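PDB 4CW4: beta-ketoacyl-[acyl-carrier-protein] synthase FabY from Pseudomonas aeruginosa, which catalyses the condensation of acetyl-CoA with malonyl-ACP to give the acetoacetyl-ACP primer that starts fatty acid synthesis. Local coordinates for residues K127-P132 / W137-A142; L427-H432 / P529-F534; Q193-A198 / D266-Y271. One frame throughout, in Å; residues are numbered along the deposited sequence.

Interaction 1: residues K127-P132 / W137-A142; sequences KQLPEP and WSIAPA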
loop_
_atom_site.group_PDB
_atom_site.type_symbol
_atom_site.label_atom_id
_atom_site.label_comp_id
_atom_site.label_asym_id
_atom_site.label_seq_id
_atom_site.Cartn_x
_atom_site.Cartn_y
_atom_site.Cartn_z
ATOM N N LYS A 127 16.151 29.992 -24.953
ATOM C CA LYS A 127 15.113 29.202 -24.294
ATOM C C LYS A 127 15.676 28.107 -23.387
ATOM O O LYS A 127 14.955 27.551 -22.571
ATOM C CB LYS A 127 14.147 28.578 -25.312
ATOM C CG LYS A 127 12.952 29.472 -25.719
ATOM C CD LYS A 127 12.165 30.077 -24.531
ATOM C CE LYS A 127 11.757 29.052 -23.461
ATOM N NZ LYS A 127 11.413 29.690 -22.143
ATOM N N GLN A 128 16.955 27.779 -23.539
ATOM C CA GLN A 128 17.570 26.742 -22.708
ATOM C C GLN A 128 18.336 27.313 -21.525
ATOM O O GLN A 128 18.891 26.569 -20.732
ATOM C CB GLN A 128 18.511 25.869 -23.545
ATOM C CG GLN A 128 17.806 25.037 -24.618
ATOM C CD GLN A 128 18.709 24.001 -25.263
ATOM O OE1 GLN A 128 19.935 24.157 -25.311
ATOM N NE2 GLN A 128 18.102 22.919 -25.750
ATOM N N LEU A 129 18.393 28.639 -21.413
ATOM C CA LEU A 129 19.102 29.264 -20.312
ATOM C C LEU A 129 18.226 29.267 -19.059
ATOM O O LEU A 129 16.996 29.282 -19.164
ATOM C CB LEU A 129 19.476 30.704 -20.674
ATOM C CG LEU A 129 20.473 30.798 -21.837
ATOM C CD1 LEU A 129 20.812 32.220 -22.160
ATOM C CD2 LEU A 129 21.770 30.022 -21.562
ATOM N N PRO A 130 18.859 29.267 -17.870
ATOM C CA PRO A 130 18.066 29.349 -16.638
ATOM C C PRO A 130 17.137 30.549 -16.596
ATOM O O PRO A 130 17.438 31.611 -17.170
ATOM C CB PRO A 130 19.122 29.484 -15.533
ATOM C CG PRO A 130 20.378 28.939 -16.124
ATOM C CD PRO A 130 20.306 29.316 -17.585
ATOM N N GLU A 131 16.002 30.354 -15.929
ATOM C CA GLU A 131 15.050 31.425 -15.669
ATOM C C GLU A 131 14.863 31.523 -14.189
ATOM O O GLU A 131 14.630 30.509 -13.537
ATOM C CB GLU A 131 13.708 31.161 -16.329
ATOM C CG GLU A 131 13.813 31.102 -17.827
ATOM C CD GLU A 131 12.483 30.878 -18.481
ATOM O OE1 GLU A 131 11.600 31.766 -18.360
ATOM O OE2 GLU A 131 12.324 29.801 -19.096
ATOM N N PRO A 132 15.009 32.729 -13.630
ATOM C CA PRO A 132 15.487 33.958 -14.263
ATOM C C PRO A 132 16.959 33.760 -14.601
ATOM O O PRO A 132 17.599 32.839 -14.092
ATOM C CB PRO A 132 15.302 35.008 -13.169
ATOM C CG PRO A 132 15.433 34.259 -11.902
ATOM C CD PRO A 132 14.817 32.901 -12.182
ATOM N N TRP A 137 25.774 36.312 -14.907
ATOM C CA TRP A 137 26.050 35.941 -16.303
ATOM C C TRP A 137 25.883 37.134 -17.254
ATOM O O TRP A 137 24.969 37.944 -17.103
ATOM C CB TRP A 137 25.137 34.798 -16.785
ATOM C CG TRP A 137 25.350 33.461 -16.125
ATOM C CD1 TRP A 137 26.073 33.201 -15.003
ATOM C CD2 TRP A 137 24.836 32.195 -16.573
ATOM N NE1 TRP A 137 26.039 31.856 -14.716
ATOM C CE2 TRP A 137 25.284 31.216 -15.665
ATOM C CE3 TRP A 137 24.038 31.800 -17.652
ATOM C CZ2 TRP A 137 24.963 29.865 -15.806
ATOM C CZ3 TRP A 137 23.728 30.460 -17.793
ATOM C CH2 TRP A 137 24.186 29.510 -16.869
ATOM N N SER A 138 26.777 37.209 -18.234
ATOM C CA SER A 138 26.686 38.155 -19.339
ATOM C C SER A 138 25.920 37.528 -20.482
ATOM O O SER A 138 26.139 36.362 -20.783
ATOM C CB SER A 138 28.090 38.462 -19.898
ATOM O OG SER A 138 28.922 39.080 -18.955
ATOM N N ILE A 139 25.071 38.311 -21.143
ATOM C CA ILE A 139 24.357 37.869 -22.337
ATOM C C ILE A 139 24.440 38.947 -23.393
ATOM O O ILE A 139 24.249 40.134 -23.092
ATOM C CB ILE A 139 22.850 37.684 -22.080
ATOM C CG1 ILE A 139 22.609 37.034 -20.734
ATOM C CG2 ILE A 139 22.218 36.875 -23.204
ATOM C CD1 ILE A 139 23.034 35.579 -20.661
ATOM N N ALA A 140 24.716 38.545 -24.630
ATOM C CA ALA A 140 24.718 39.480 -25.742
ATOM C C ALA A 140 24.062 38.827 -26.944
ATOM O O ALA A 140 24.035 37.602 -27.047
ATOM C CB ALA A 140 26.123 39.903 -26.072
ATOM N N PRO A 141 23.540 39.650 -27.867
ATOM C CA PRO A 141 22.896 39.076 -29.052
ATOM C C PRO A 141 23.896 38.324 -29.915
ATOM O O PRO A 141 25.081 38.673 -29.949
ATOM C CB PRO A 141 22.354 40.306 -29.795
ATOM C CG PRO A 141 23.147 41.459 -29.273
ATOM C CD PRO A 141 23.495 41.124 -27.866
ATOM N N ALA A 142 23.418 37.285 -30.586
ATOM C CA ALA A 142 24.235 36.556 -31.545
ATOM C C ALA A 142 23.391 36.193 -32.761
ATOM O O ALA A 142 22.218 36.576 -32.860
ATOM C CB ALA A 142 24.833 35.312 -30.903
#
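The indole of Trp137 is the one flat group in this contact, and its six-membered ring does the touching. CD2 of Leu129 comes to the ring edge, close to the ring plane, while the pyrrolidine of Pro130 approaches obliquely, its ring crossing the tryptophan side chain at about a right angle. CD of Pro130 is 3.6 Å from CZ3 of Trp137, and CG of Pro130 is 3.9 Å from CH2 of Trp137, so two adjacent carbons of one ring rest against two adjacent carbons of the other. The indole is carried here by a chi1 of -67°, which sets CG of Trp137 anti to its own carbonyl carbon. Beside this pair, CD1 of Leu129 meets CD1 of Ile139 at 4.3 Å, methyl against methyl.

Segment 127-132 lies in the loop that leads from strand 120-124 to strand 138-141 of a small three-stranded antiparallel sheet, and segment 137-142 takes in the latter strand. Strand 147-151 lies between these two strands, and Leu129, Trp137 and Ile139 all rest on its side chains. Lys127 NZ makes a salt bridge with OE2 of Glu131 at 3.2 Å, weak as a hydrogen bond, and the same carboxylate oxygen pairs with Lys108 of the second subunit, whose Leu110 packs on Leu129.

Between the segments the contact is carbon only, with neither a polar bond nor an ion pair, and fixes the loop to its sheet by shape; toward the second subunit the same loop adds charged and backbone bonds to apolar packing.

Interaction 2: residues L427-H432 / P529-F534; sequences LDTVRH and PLEVCF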
loop_
_atom_site.group_PDB
_atom_site.type_symbol
_atom_site.label_atom_id
_atom_site.label_comp_id
_atom_site.label_asym_id
_atom_site.label_seq_id
_atom_site.Cartn_x
_atom_site.Cartn_y
_atom_site.Cartn_z
ATOM N N LEU A 427 -1.525 -33.380 15.693
ATOM C CA LEU A 427 -0.112 -33.280 16.040
ATOM C C LEU A 427 0.778 -34.192 15.215
ATOM O O LEU A 427 1.871 -33.804 14.839
ATOM C CB LEU A 427 0.110 -33.643 17.505
ATOM C CG LEU A 427 0.447 -32.568 18.517
ATOM C CD1 LEU A 427 0.712 -33.256 19.857
ATOM C CD2 LEU A 427 1.628 -31.681 18.078
ATOM N N ASP A 428 0.335 -35.425 14.976
ATOM C CA ASP A 428 1.159 -36.386 14.241
ATOM C C ASP A 428 1.466 -35.881 12.839
ATOM O O ASP A 428 2.612 -35.944 12.385
ATOM C CB ASP A 428 0.475 -37.750 14.171
ATOM C CG ASP A 428 1.315 -38.780 13.434
ATOM O OD1 ASP A 428 2.330 -39.222 14.001
ATOM O OD2 ASP A 428 0.969 -39.129 12.284
ATOM N N THR A 429 0.449 -35.367 12.153
ATOM C CA THR A 429 0.649 -34.861 10.793
ATOM C C THR A 429 1.574 -33.639 10.787
ATOM O O THR A 429 2.407 -33.497 9.916
ATOM C CB THR A 429 -0.692 -34.559 10.104
ATOM O OG1 THR A 429 -1.403 -35.784 9.914
ATOM C CG2 THR A 429 -0.469 -33.919 8.743
ATOM N N VAL A 430 1.433 -32.762 11.764
ATOM C CA VAL A 430 2.355 -31.641 11.871
ATOM C C VAL A 430 3.785 -32.132 12.147
ATOM O O VAL A 430 4.742 -31.653 11.540
ATOM C CB VAL A 430 1.893 -30.642 12.936
ATOM C CG1 VAL A 430 2.991 -29.609 13.244
ATOM C CG2 VAL A 430 0.635 -29.926 12.465
ATOM N N ARG A 431 3.926 -33.114 13.033
ATOM C CA ARG A 431 5.247 -33.594 13.401
ATOM C C ARG A 431 5.956 -34.351 12.301
ATOM O O ARG A 431 7.171 -34.306 12.232
ATOM C CB ARG A 431 5.180 -34.470 14.654
ATOM C CG ARG A 431 4.972 -33.656 15.916
ATOM C CD ARG A 431 4.708 -34.560 17.123
ATOM N NE ARG A 431 4.625 -33.765 18.343
ATOM C CZ ARG A 431 4.145 -34.208 19.501
ATOM N NH1 ARG A 431 3.697 -35.460 19.623
ATOM N NH2 ARG A 431 4.110 -33.393 20.544
ATOM N N HIS A 432 5.218 -35.064 11.456
ATOM C CA HIS A 432 5.849 -35.970 10.508
ATOM C C HIS A 432 5.508 -35.737 9.049
ATOM O O HIS A 432 6.073 -36.390 8.180
ATOM C CB HIS A 432 5.508 -37.411 10.900
ATOM C CG HIS A 432 5.934 -37.757 12.285
ATOM N ND1 HIS A 432 7.258 -37.891 12.640
ATOM C CD2 HIS A 432 5.218 -37.953 13.417
ATOM C CE1 HIS A 432 7.338 -38.185 13.925
ATOM N NE2 HIS A 432 6.115 -38.223 14.421
ATOM N N PRO A 529 4.276 -38.599 2.347
ATOM C CA PRO A 529 3.990 -37.338 1.643
ATOM C C PRO A 529 3.770 -36.170 2.594
ATOM O O PRO A 529 3.145 -36.322 3.634
ATOM C CB PRO A 529 2.696 -37.635 0.887
ATOM C CG PRO A 529 2.669 -39.132 0.738
ATOM C CD PRO A 529 3.374 -39.692 1.930
ATOM N N LEU A 530 4.292 -35.010 2.224
ATOM C CA LEU A 530 4.103 -33.803 3.008
ATOM C C LEU A 530 2.686 -33.288 2.770
ATOM O O LEU A 530 2.217 -33.251 1.629
ATOM C CB LEU A 530 5.161 -32.775 2.624
ATOM C CG LEU A 530 6.579 -33.130 3.043
ATOM C CD1 LEU A 530 7.596 -32.328 2.243
ATOM C CD2 LEU A 530 6.758 -32.929 4.533
ATOM N N GLU A 531 2.004 -32.921 3.852
ATOM C CA GLU A 531 0.584 -32.569 3.811
ATOM C C GLU A 531 0.318 -31.129 4.197
ATOM O O GLU A 531 -0.746 -30.616 3.903
ATOM C CB GLU A 531 -0.240 -33.467 4.744
ATOM C CG GLU A 531 -0.057 -34.975 4.533
ATOM C CD GLU A 531 -0.680 -35.508 3.255
ATOM O OE1 GLU A 531 -1.099 -34.723 2.382
ATOM O OE2 GLU A 531 -0.728 -36.750 3.119
ATOM N N VAL A 532 1.278 -30.498 4.868
ATOM C CA VAL A 532 1.104 -29.144 5.370
ATOM C C VAL A 532 2.377 -28.352 5.152
ATOM O O VAL A 532 3.459 -28.843 5.440
ATOM C CB VAL A 532 0.807 -29.158 6.869
ATOM C CG1 VAL A 532 0.730 -27.721 7.450
ATOM C CG2 VAL A 532 -0.465 -29.927 7.136
ATOM N N CYS A 533 2.235 -27.118 4.652
ATOM C CA CYS A 533 3.368 -26.210 4.550
ATOM C C CYS A 533 3.115 -24.942 5.350
ATOM O O CYS A 533 2.027 -24.345 5.269
ATOM C CB CYS A 533 3.638 -25.810 3.103
ATOM S SG CYS A 533 5.124 -24.787 2.921
ATOM N N PHE A 534 4.129 -24.535 6.105
ATOM C CA PHE A 534 4.143 -23.247 6.777
ATOM C C PHE A 534 4.996 -22.288 5.952
ATOM O O PHE A 534 6.209 -22.496 5.783
ATOM C CB PHE A 534 4.717 -23.414 8.171
ATOM C CG PHE A 534 3.932 -24.382 9.010
ATOM C CD1 PHE A 534 2.719 -24.013 9.536
ATOM C CD2 PHE A 534 4.392 -25.661 9.237
ATOM C CE1 PHE A 534 1.983 -24.882 10.291
ATOM C CE2 PHE A 534 3.654 -26.543 9.985
ATOM C CZ PHE A 534 2.446 -26.155 10.515
#
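Thr429 and Glu531 meet through their aliphatic parts, CG2 of Thr429 lying 4.0 Å from CB of Glu531. The threonine owes this to its chi1 of -66°, which sets the methyl anti to the backbone N and leaves OG1 beside that nitrogen; the carbon branch therefore faces the other segment. The same methyl also reaches Val532, with CG2 of Thr429 at 4.3 Å from CG2 of Val532.

Glu531 starts toward the helix and then turns off. Its CG is anti to the carbonyl carbon, and a bend at chi2 (-71°) leads the carboxylate away, where OE1 hydrogen-bonds Ser551 and OE2 forms a salt bridge with Arg553. A buried acid is in this way paired at both oxygens, and the start of its aliphatic chain packs on the threonine.

At the next residue of the helix, CG1 of Val430 approaches CZ of Phe534 at 4.4 Å, obliquely to the ring. Within the strand, CG1 of Val532 sits 3.8 Å above one face of the Phe534 ring, toward its rim. Val532 and Phe534 are alternate residues of strand 532-539 and so point to the same side. Val430 packs in addition on Val418, Val422 and Val425 of helix 409-425, and Ala421 of that helix meets Phe534.

Strand 532-539 runs parallel to strand 434-437, which directly follows the short helix 427-433. Helices laid over a central sheet in this way belong to the layered alpha-beta fold of the thiolase-like condensing enzymes, here in the C-terminal half of the ketosynthase.

Interaction 3: residues Q193-A198 / D266-Y271; sequences QMSVVA and DFINAY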
loop_
_atom_site.group_PDB
_atom_site.type_symbol
_atom_site.label_atom_id
_atom_site.label_comp_id
_atom_site.label_asym_id
_atom_site.label_seq_id
_atom_site.Cartn_x
_atom_site.Cartn_y
_atom_site.Cartn_z
ATOM N N GLN A 193 2.668 -4.523 -16.512
ATOM C CA GLN A 193 2.750 -5.531 -17.560
ATOM C C GLN A 193 2.796 -6.928 -16.941
ATOM O O GLN A 193 2.087 -7.828 -17.376
ATOM C CB GLN A 193 3.999 -5.311 -18.406
ATOM C CG GLN A 193 4.067 -3.948 -19.092
ATOM C CD GLN A 193 5.384 -3.707 -19.754
ATOM O OE1 GLN A 193 6.244 -4.574 -19.803
ATOM N NE2 GLN A 193 5.542 -2.534 -20.288
ATOM N N MET A 194 3.618 -7.095 -15.914
ATOM C CA MET A 194 3.784 -8.391 -15.274
ATOM C C MET A 194 2.507 -8.820 -14.581
ATOM O O MET A 194 2.152 -9.987 -14.618
ATOM C CB MET A 194 4.965 -8.361 -14.298
ATOM C CG MET A 194 6.304 -8.343 -15.029
ATOM S SD MET A 194 7.768 -8.190 -13.993
ATOM C CE MET A 194 7.579 -9.586 -12.884
ATOM N N SER A 195 1.784 -7.871 -14.001
ATOM C CA SER A 195 0.536 -8.200 -13.315
ATOM C C SER A 195 -0.501 -8.690 -14.310
ATOM O O SER A 195 -1.184 -9.679 -14.072
ATOM C CB SER A 195 -0.015 -6.994 -12.534
ATOM O OG SER A 195 -1.154 -7.379 -11.781
ATOM N N VAL A 196 -0.640 -7.978 -15.425
ATOM C CA VAL A 196 -1.616 -8.351 -16.447
ATOM C C VAL A 196 -1.305 -9.751 -16.996
ATOM O O VAL A 196 -2.186 -10.603 -17.119
ATOM C CB VAL A 196 -1.649 -7.283 -17.575
ATOM C CG1 VAL A 196 -2.386 -7.771 -18.823
ATOM C CG2 VAL A 196 -2.255 -5.982 -17.048
ATOM N N VAL A 197 -0.042 -9.994 -17.304
ATOM C CA VAL A 197 0.352 -11.280 -17.890
ATOM C C VAL A 197 0.245 -12.437 -16.887
ATOM O O VAL A 197 -0.234 -13.537 -17.225
ATOM C CB VAL A 197 1.758 -11.168 -18.521
ATOM C CG1 VAL A 197 2.266 -12.486 -18.973
ATOM C CG2 VAL A 197 1.712 -10.168 -19.677
ATOM N N ALA A 198 0.640 -12.188 -15.644
ATOM C CA ALA A 198 0.501 -13.182 -14.586
ATOM C C ALA A 198 -0.954 -13.486 -14.265
ATOM O O ALA A 198 -1.305 -14.631 -14.001
ATOM C CB ALA A 198 1.233 -12.725 -13.334
ATOM N N ASP A 266 -5.694 -2.680 -9.388
ATOM C CA ASP A 266 -6.660 -1.920 -10.163
ATOM C C ASP A 266 -6.705 -2.382 -11.620
ATOM O O ASP A 266 -7.766 -2.435 -12.224
ATOM C CB ASP A 266 -6.317 -0.424 -10.119
ATOM C CG ASP A 266 -6.306 0.153 -8.709
ATOM O OD1 ASP A 266 -7.074 -0.310 -7.838
ATOM O OD2 ASP A 266 -5.499 1.086 -8.477
ATOM N N PHE A 267 -5.548 -2.697 -12.199
ATOM C CA PHE A 267 -5.512 -3.146 -13.589
ATOM C C PHE A 267 -6.253 -4.476 -13.763
ATOM O O PHE A 267 -6.859 -4.724 -14.789
ATOM C CB PHE A 267 -4.068 -3.282 -14.085
ATOM C CG PHE A 267 -3.570 -2.070 -14.821
ATOM C CD1 PHE A 267 -3.857 -0.795 -14.376
ATOM C CD2 PHE A 267 -2.823 -2.209 -15.980
ATOM C CE1 PHE A 267 -3.418 0.317 -15.052
ATOM C CE2 PHE A 267 -2.388 -1.079 -16.681
ATOM C CZ PHE A 267 -2.692 0.184 -16.212
ATOM N N ILE A 268 -6.206 -5.339 -12.768
ATOM C CA ILE A 268 -6.927 -6.605 -12.879
ATOM C C ILE A 268 -8.446 -6.394 -12.891
ATOM O O ILE A 268 -9.147 -6.984 -13.711
ATOM C CB ILE A 268 -6.513 -7.569 -11.763
ATOM C CG1 ILE A 268 -5.064 -8.010 -11.973
ATOM C CG2 ILE A 268 -7.404 -8.808 -11.718
ATOM C CD1 ILE A 268 -4.467 -8.674 -10.764
ATOM N N ASN A 269 -8.968 -5.568 -11.991
ATOM C CA ASN A 269 -10.396 -5.254 -12.024
ATOM C C ASN A 269 -10.829 -4.606 -13.345
ATOM O O ASN A 269 -11.854 -4.973 -13.904
ATOM C CB ASN A 269 -10.780 -4.341 -10.862
ATOM C CG ASN A 269 -10.630 -5.017 -9.529
ATOM O OD1 ASN A 269 -10.977 -6.197 -9.371
ATOM N ND2 ASN A 269 -10.126 -4.274 -8.545
ATOM N N ALA A 270 -10.028 -3.652 -13.822
ATOM C CA ALA A 270 -10.388 -2.799 -14.946
ATOM C C ALA A 270 -10.219 -3.440 -16.308
ATOM O O ALA A 270 -10.954 -3.108 -17.229
ATOM C CB ALA A 270 -9.586 -1.532 -14.898
ATOM N N TYR A 271 -9.223 -4.317 -16.447
ATOM C CA TYR A 271 -8.828 -4.788 -17.779
ATOM C C TYR A 271 -8.793 -6.292 -17.932
ATOM O O TYR A 271 -8.752 -6.779 -19.051
ATOM C CB TYR A 271 -7.462 -4.218 -18.142
ATOM C CG TYR A 271 -7.414 -2.709 -18.034
ATOM C CD1 TYR A 271 -8.383 -1.904 -18.645
ATOM C CD2 TYR A 271 -6.404 -2.086 -17.324
ATOM C CE1 TYR A 271 -8.342 -0.514 -18.526
ATOM C CE2 TYR A 271 -6.344 -0.705 -17.210
ATOM C CZ TYR A 271 -7.319 0.078 -17.811
ATOM O OH TYR A 271 -7.236 1.449 -17.698
#
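CG2 of Val196 meets the edge of the Phe267 ring, nearly in its plane, at 4.0 Å from CD2 of Phe267. The pair belongs to helix-helix packing inside the thiolase-like ketosynthase fold, between helix 190-204 and helix 263-273; in the segments 193-198 and 266-271 the nearest CA atoms are those of Val196 and Ile268, 6.6 Å apart. Val196 presents that methyl because its CG1 is anti to the backbone N (chi1 166°), leaving CG2 beside the nitrogen. One face of the phenyl ring is covered from within its own helix: CE2 of Tyr271 stands 3.6 Å above the Phe267 plane, over the ring centre. His188 adds an edge-to-face contact with the same phenyl ring.

All four residues that touch are buried. Tyr369 of strand 366-374 touches Ile268, and the second subunit also reaches helix 263-273, its Ile403 packing on Ala270 and Tyr271 and its Lys401 carbonyl oxygen bonded to Tyr271 OH.

The remaining pair sets a polar atom against carbon. OG of Ser195, hydrogen-bonded to Tyr369 OH and to the carbonyl oxygen of Pro264, lies 3.7 Å from CD1 of Ile268 and 4.0 Å from CG1 of Ile268.

Overall arrangement
The three contacts show one principle at three depths: segments joined by carbon packing, with the polar bonds made within a segment or to other parts of the dimer. Interaction 3 lies nearest the chain centre and joins two helices beside the dimer interface. Interaction 2, also buried, lies about 35 Å from it between centres and joins a helix to a strand, with its acid paired inside the same subunit. Interaction 1 is only partly buried, on an outlying small sheet about 75 Å from interaction 2 between centres. Interactions 1 and 3 both touch the second subunit by polar bonds and packing, interaction 1 adding a salt bridge to its Lys108. No helix or strand is shared among the three.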